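Local coordinates for protein aminofutalosine deaminase (PDB 7LKK) that deaminates aminofutalosine in the menaquinone pathway of Helicobacter pylori, using an iron-containing active site of the amidohydrolase superfamily, at residues H52-T55 and L56-H60; S206-Q209 and L210-S214; A360-A364 and T365-A369. All coordinates share one frame; numbering follows the deposited sequence.

Interaction 1 (H52-T55 and L56-H60); sequences HNLT and LKYPH
His52 holds its imidazole trans to the main-chain nitrogen (chi1 180°), while Leu56 turns CG trans to its own carbonyl carbon (chi1 -59°); in an i to i+4 pair these choices lay the leucine over one face of the imidazole. The two belong to the short surface helix 51-57, which follows strand 45-50 at the outer margin of a small mixed four-stranded sheet. The closest approach is by one methyl, Leu56 CD1 lying 3.6 Å from His52 NE2, and Leu56 CG sits over the rim of the ring rather than its centre. The last turn is held by three i to i+4 amide bonds, among them Leu56 N to His52 O at 3.1 Å and Tyr58 N to Leu54 O at 3.0 Å. At Tyr58 the backbone departs from the helical conformation, and its N-H makes the final i to i+4 bond here. Tyr58 packs loosely on the preceding turn, its CE2 4.5 Å from Leu54 CD1, and both residues rest on Val40 and Ile18 of the sheet. Glu47 holds the polar ends on this side, forming a salt bridge with Lys57 NZ and a hydrogen bond with Tyr58 OH. Just past the helix, Pro59 CA lies 3.2 Å from Thr55 O in a CA-H...O contact. Two donors grip the carbonyl of His52: besides Leu56 N, the hydroxyl of Thr55, which has a weaker bond to Tyr51 O, folds back on it, with OG1 2.6 Å from His52 O and tilted 25° from the carbonyl plane.

Interaction 2 (S206-Q209 and L210-S214); sequences SVIQ and LAKDS
The amide of Gln209 and the carboxylate of Asp213, one helical turn apart, are the flat groups here, and their planes stand 38° apart. Asp213 OD1 lies nearly in the amide plane of Gln209, but the donor meets that oxygen from above the carboxylate plane, 43° out of it. The bond, Gln209 NE2 to Asp213 OD1, measures 3.2 Å with an angle of 154° at the hydrogen, so it is fairly straight but long. A bend at chi2 in the Gln209 chain turns the amide along the helix toward Asp213. The other end of the amide is used too: a water donates to Gln209 OE1 at 2.8 Å and accepts from Lys212 NZ at 2.9 Å. One glutamine thus joins two polar residues on the exposed side of the helix. Lys212, extended beyond CG, runs alongside Ile208, its CE 3.9 Å from Ile208 CG2, and its CG passes 3.4 Å from Ile208 O. Four i to i+4 amide bonds carry the backbone, from Leu210 N to Ser206 O through Asp213 N to Gln209 O, the latter 2.9 Å. At the C-terminal end Ser214 brings both OG and N to Leu210 O from opposite faces of its plane, the hydroxyl at 2.8 Å. Val207, Leu210 and Ala211 face Leu191 of strand 187-193; on helix 166-180 Phe172 touches Val207 and Phe176 touches Leu210. This is an amphipathic helix of a beta-alpha-beta crossover, 187-193 to 201-213 to 218-222, characteristic of the TIM barrel of amidohydrolases.

Interaction 3 (A360-A364 and T365-A369); sequences ALLGA and TRHGA
His367 N donates to Leu362 O at 3.0 Å with an angle of 160°, and the hydroxyl of Thr365 donates to Leu361 O, with OG1 at 2.9 Å. These bonds join the last turn of helix 353-364 to the first of helix 366-371. The amide bond spans five residues, and Thr365, at the N-cap position between the helices, has a backbone far from helical. Its hydroxyl reaches backward: with OG1 placed between the backbone N and the carbonyl carbon (chi1 57°), it meets Leu361 O from above the carbonyl plane. Ala364 N binds that same oxygen at 3.1 Å from the opposite face. A second, weak bond to Leu362 O comes from Thr365 N at 3.3 Å.

The imidazole of His367 lies back over the preceding helix in a CH-pi contact, Leu362 CB standing 4.0 Å from the ring centroid and 15° off the ring normal. Both ring nitrogens have partners, ND1 with Val323 O and NE2 with Glu29. Glu29 also forms a salt bridge with Arg366, whose NE pairs with Glu378. Beyond the joint, Leu361 CD1 approaches Thr365 CG2 at 4.2 Å, while Ala364 and Thr365 pack on Phe75 of strand 69-80, the strand that carries the iron ligand His79 near its end. The chemistry implies a buried helix-to-helix break in which the threonine hydroxyl and the histidine backbone N-H supply donors to the terminal carbonyls; the ring, held through both nitrogens, probably resists turning, and a carbonyl and a carboxylate there would favour its cationic form.

Interaction 1 is a surface contact at the rim of the small four-stranded sheet, interaction 2 a half-buried one on a barrel helix, and interaction 3 a buried joint between two helices. Interactions 2 and 3 both belong to the amidohydrolase part of the chain, yet their centres are 27 Å apart; interaction 1 is about 30 Å from interaction 3, centre to centre, and none touches another. Each of the first two follows one helix to its C-terminal end, whereas 360-364 and 365-369 connect separate ones. Chemistry follows place: interaction 1 sets a leucine over a histidine ring, with Glu47 pairing Lys57 and Tyr58; interaction 2 uses a bridging water; interaction 3 pairs its imidazole nitrogens with a backbone carbonyl and a carboxylate.

Interaction 1 (H52-T55 and L56-H60)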
# COMPACT_ATOMS: atom_id res chain seq x y z
N HIS A 52 -28.43 -14.06 -19.32
CA HIS A 52 -29.57 -14.94 -19.56
C HIS A 52 -30.03 -14.85 -21.01
O HIS A 52 -30.27 -15.87 -21.67
CB HIS A 52 -30.71 -14.60 -18.60
CG HIS A 52 -31.92 -15.46 -18.79
ND1 HIS A 52 -31.93 -16.81 -18.51
CD2 HIS A 52 -33.16 -15.16 -19.24
CE1 HIS A 52 -33.13 -17.30 -18.77
NE2 HIS A 52 -33.89 -16.32 -19.21
N ASN A 53 -30.16 -13.62 -21.53
CA ASN A 53 -30.54 -13.45 -22.93
C ASN A 53 -29.51 -14.04 -23.87
O ASN A 53 -29.86 -14.52 -24.95
CB ASN A 53 -30.75 -11.96 -23.23
CG ASN A 53 -32.02 -11.41 -22.61
OD1 ASN A 53 -32.84 -12.16 -22.09
ND2 ASN A 53 -32.18 -10.10 -22.66
N LEU A 54 -28.23 -14.01 -23.47
CA LEU A 54 -27.19 -14.60 -24.30
C LEU A 54 -27.33 -16.11 -24.38
O LEU A 54 -27.09 -16.71 -25.43
CB LEU A 54 -25.81 -14.21 -23.74
CG LEU A 54 -24.75 -13.66 -24.69
CD1 LEU A 54 -25.35 -12.67 -25.68
CD2 LEU A 54 -23.63 -13.00 -23.89
N THR A 55 -27.71 -16.75 -23.27
CA THR A 55 -27.87 -18.20 -23.26
C THR A 55 -29.10 -18.63 -24.04
O THR A 55 -29.12 -19.74 -24.59
CB THR A 55 -27.95 -18.72 -21.83
OG1 THR A 55 -29.03 -18.06 -21.14
CG2 THR A 55 -26.64 -18.46 -21.08
N LEU A 56 -30.13 -17.79 -24.11
CA LEU A 56 -31.29 -18.10 -24.94
C LEU A 56 -30.96 -17.92 -26.42
O LEU A 56 -31.38 -18.73 -27.26
CB LEU A 56 -32.47 -17.21 -24.55
CG LEU A 56 -32.97 -17.29 -23.11
CD1 LEU A 56 -34.00 -16.20 -22.85
CD2 LEU A 56 -33.54 -18.66 -22.80
N LYS A 57 -30.21 -16.87 -26.75
CA LYS A 57 -29.83 -16.63 -28.14
C LYS A 57 -28.88 -17.69 -28.66
O LYS A 57 -28.92 -18.03 -29.85
CB LYS A 57 -29.21 -15.24 -28.27
CG LYS A 57 -28.83 -14.83 -29.68
CD LYS A 57 -28.36 -13.38 -29.71
CE LYS A 57 -28.03 -12.93 -31.12
NZ LYS A 57 -27.66 -11.49 -31.17
N TYR A 58 -28.03 -18.24 -27.80
CA TYR A 58 -27.04 -19.25 -28.17
C TYR A 58 -27.15 -20.44 -27.23
O TYR A 58 -26.28 -20.67 -26.38
CB TYR A 58 -25.63 -18.66 -28.14
CG TYR A 58 -25.45 -17.48 -29.06
CD1 TYR A 58 -25.42 -17.65 -30.44
CD2 TYR A 58 -25.30 -16.19 -28.56
CE1 TYR A 58 -25.26 -16.58 -31.29
CE2 TYR A 58 -25.14 -15.11 -29.41
CZ TYR A 58 -25.12 -15.31 -30.77
OH TYR A 58 -24.96 -14.24 -31.62
N PRO A 59 -28.22 -21.23 -27.35
CA PRO A 59 -28.46 -22.30 -26.37
C PRO A 59 -27.52 -23.49 -26.48
O PRO A 59 -27.48 -24.31 -25.56
CB PRO A 59 -29.90 -22.73 -26.67
CG PRO A 59 -30.11 -22.39 -28.11
CD PRO A 59 -29.27 -21.17 -28.38
N HIS A 60 -26.78 -23.62 -27.58
CA HIS A 60 -25.86 -24.73 -27.77
C HIS A 60 -24.41 -24.37 -27.44
O HIS A 60 -23.59 -25.28 -27.35
CB HIS A 60 -25.91 -25.22 -29.22
CG HIS A 60 -27.21 -25.85 -29.59
ND1 HIS A 60 -27.59 -27.10 -29.15
CD2 HIS A 60 -28.22 -25.41 -30.38
CE1 HIS A 60 -28.78 -27.40 -29.65
NE2 HIS A 60 -29.18 -26.39 -30.40

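Interaction 2 (S206-Q209 and L210-S214)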
# COMPACT_ATOMS: atom_id res chain seq x y z
N SER A 206 19.95 7.21 -33.22
CA SER A 206 20.11 5.98 -34.00
C SER A 206 19.09 4.93 -33.58
O SER A 206 18.51 4.25 -34.43
CB SER A 206 21.53 5.45 -33.85
OG SER A 206 21.75 4.35 -34.72
N VAL A 207 18.86 4.79 -32.27
CA VAL A 207 17.85 3.84 -31.80
C VAL A 207 16.46 4.26 -32.28
O VAL A 207 15.67 3.42 -32.73
CB VAL A 207 17.90 3.71 -30.27
CG1 VAL A 207 16.80 2.79 -29.77
CG2 VAL A 207 19.27 3.20 -29.82
N ILE A 208 16.16 5.55 -32.21
CA ILE A 208 14.86 6.05 -32.64
C ILE A 208 14.66 5.81 -34.13
O ILE A 208 13.57 5.44 -34.58
CB ILE A 208 14.71 7.54 -32.28
CG1 ILE A 208 14.59 7.71 -30.76
CG2 ILE A 208 13.52 8.16 -33.00
CD1 ILE A 208 14.99 9.09 -30.28
N GLN A 209 15.72 6.01 -34.92
CA GLN A 209 15.64 5.74 -36.35
C GLN A 209 15.42 4.25 -36.62
O GLN A 209 14.64 3.89 -37.50
CB GLN A 209 16.90 6.23 -37.05
CG GLN A 209 16.79 6.22 -38.57
CD GLN A 209 15.70 7.15 -39.08
OE1 GLN A 209 15.76 8.36 -38.88
NE2 GLN A 209 14.70 6.58 -39.73
N LEU A 210 16.12 3.39 -35.87
CA LEU A 210 15.93 1.95 -36.03
C LEU A 210 14.49 1.55 -35.71
O LEU A 210 13.93 0.67 -36.37
CB LEU A 210 16.90 1.19 -35.13
CG LEU A 210 16.75 -0.33 -35.11
CD1 LEU A 210 17.19 -0.93 -36.43
CD2 LEU A 210 17.53 -0.93 -33.95
N ALA A 211 13.88 2.19 -34.71
CA ALA A 211 12.49 1.91 -34.40
C ALA A 211 11.57 2.32 -35.54
O ALA A 211 10.63 1.59 -35.88
CB ALA A 211 12.09 2.63 -33.11
N LYS A 212 11.83 3.48 -36.15
CA LYS A 212 11.02 3.91 -37.29
C LYS A 212 11.18 2.97 -38.47
O LYS A 212 10.20 2.60 -39.12
CB LYS A 212 11.41 5.34 -37.69
CG LYS A 212 11.10 6.39 -36.64
CD LYS A 212 11.54 7.76 -37.10
CE LYS A 212 11.24 8.81 -36.05
NZ LYS A 212 11.62 10.18 -36.49
N ASP A 213 12.42 2.56 -38.77
CA ASP A 213 12.66 1.66 -39.89
C ASP A 213 11.99 0.31 -39.69
O ASP A 213 11.58 -0.33 -40.66
CB ASP A 213 14.16 1.48 -40.11
CG ASP A 213 14.84 2.76 -40.56
OD1 ASP A 213 14.13 3.70 -40.97
OD2 ASP A 213 16.09 2.83 -40.51
N SER A 214 11.86 -0.13 -38.44
CA SER A 214 11.25 -1.42 -38.13
C SER A 214 9.82 -1.29 -37.62
O SER A 214 9.23 -2.29 -37.22
CB SER A 214 12.11 -2.17 -37.11
OG SER A 214 12.16 -1.47 -35.88
O HOH W 1 14.40 9.46 -36.74

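Interaction 3 (A360-A364 and T365-A369)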
# COMPACT_ATOMS: atom_id res chain seq x y z
N ALA A 360 -7.41 4.24 -11.88
CA ALA A 360 -6.57 3.07 -11.63
C ALA A 360 -6.97 1.90 -12.52
O ALA A 360 -6.12 1.24 -13.13
CB ALA A 360 -6.65 2.68 -10.16
N LEU A 361 -8.28 1.64 -12.63
CA LEU A 361 -8.75 0.52 -13.43
C LEU A 361 -8.44 0.73 -14.91
O LEU A 361 -7.92 -0.18 -15.58
CB LEU A 361 -10.25 0.31 -13.22
CG LEU A 361 -10.90 -0.80 -14.05
CD1 LEU A 361 -10.21 -2.14 -13.80
CD2 LEU A 361 -12.39 -0.91 -13.74
N LEU A 362 -8.76 1.91 -15.45
CA LEU A 362 -8.43 2.19 -16.84
C LEU A 362 -6.93 2.24 -17.05
O LEU A 362 -6.44 1.88 -18.13
CB LEU A 362 -9.07 3.52 -17.27
CG LEU A 362 -10.60 3.55 -17.29
CD1 LEU A 362 -11.11 4.87 -17.85
CD2 LEU A 362 -11.15 2.38 -18.09
N GLY A 363 -6.17 2.68 -16.04
CA GLY A 363 -4.72 2.65 -16.13
C GLY A 363 -4.14 1.26 -16.22
O GLY A 363 -3.02 1.09 -16.70
N ALA A 364 -4.88 0.25 -15.75
CA ALA A 364 -4.43 -1.13 -15.79
C ALA A 364 -5.02 -1.92 -16.95
O ALA A 364 -4.65 -3.09 -17.13
CB ALA A 364 -4.78 -1.84 -14.48
N THR A 365 -5.93 -1.33 -17.73
CA THR A 365 -6.57 -2.05 -18.81
C THR A 365 -6.46 -1.29 -20.13
O THR A 365 -5.47 -1.45 -20.85
CB THR A 365 -8.04 -2.34 -18.48
OG1 THR A 365 -8.73 -1.11 -18.20
CG2 THR A 365 -8.14 -3.26 -17.26
N ARG A 366 -7.47 -0.46 -20.43
CA ARG A 366 -7.56 0.14 -21.76
C ARG A 366 -6.36 1.01 -22.09
O ARG A 366 -5.84 0.97 -23.21
CB ARG A 366 -8.85 0.96 -21.87
CG ARG A 366 -9.16 1.45 -23.27
CD ARG A 366 -10.52 2.12 -23.34
NE ARG A 366 -10.98 2.26 -24.72
CZ ARG A 366 -10.66 3.27 -25.51
NH1 ARG A 366 -9.87 4.25 -25.07
NH2 ARG A 366 -11.12 3.31 -26.76
N HIS A 367 -5.89 1.81 -21.12
CA HIS A 367 -4.80 2.73 -21.40
C HIS A 367 -3.50 1.99 -21.69
O HIS A 367 -2.77 2.35 -22.62
CB HIS A 367 -4.62 3.70 -20.23
CG HIS A 367 -5.77 4.65 -20.05
ND1 HIS A 367 -5.75 5.67 -19.13
CD2 HIS A 367 -6.96 4.73 -20.68
CE1 HIS A 367 -6.89 6.34 -19.19
NE2 HIS A 367 -7.64 5.79 -20.13
N GLY A 368 -3.20 0.95 -20.91
CA GLY A 368 -2.01 0.16 -21.18
C GLY A 368 -2.08 -0.57 -22.51
O GLY A 368 -1.07 -0.71 -23.20
N ALA A 369 -3.27 -1.04 -22.88
CA ALA A 369 -3.45 -1.66 -24.19
C ALA A 369 -3.15 -0.67 -25.31
O ALA A 369 -2.50 -1.02 -26.30
CB ALA A 369 -4.87 -2.21 -24.33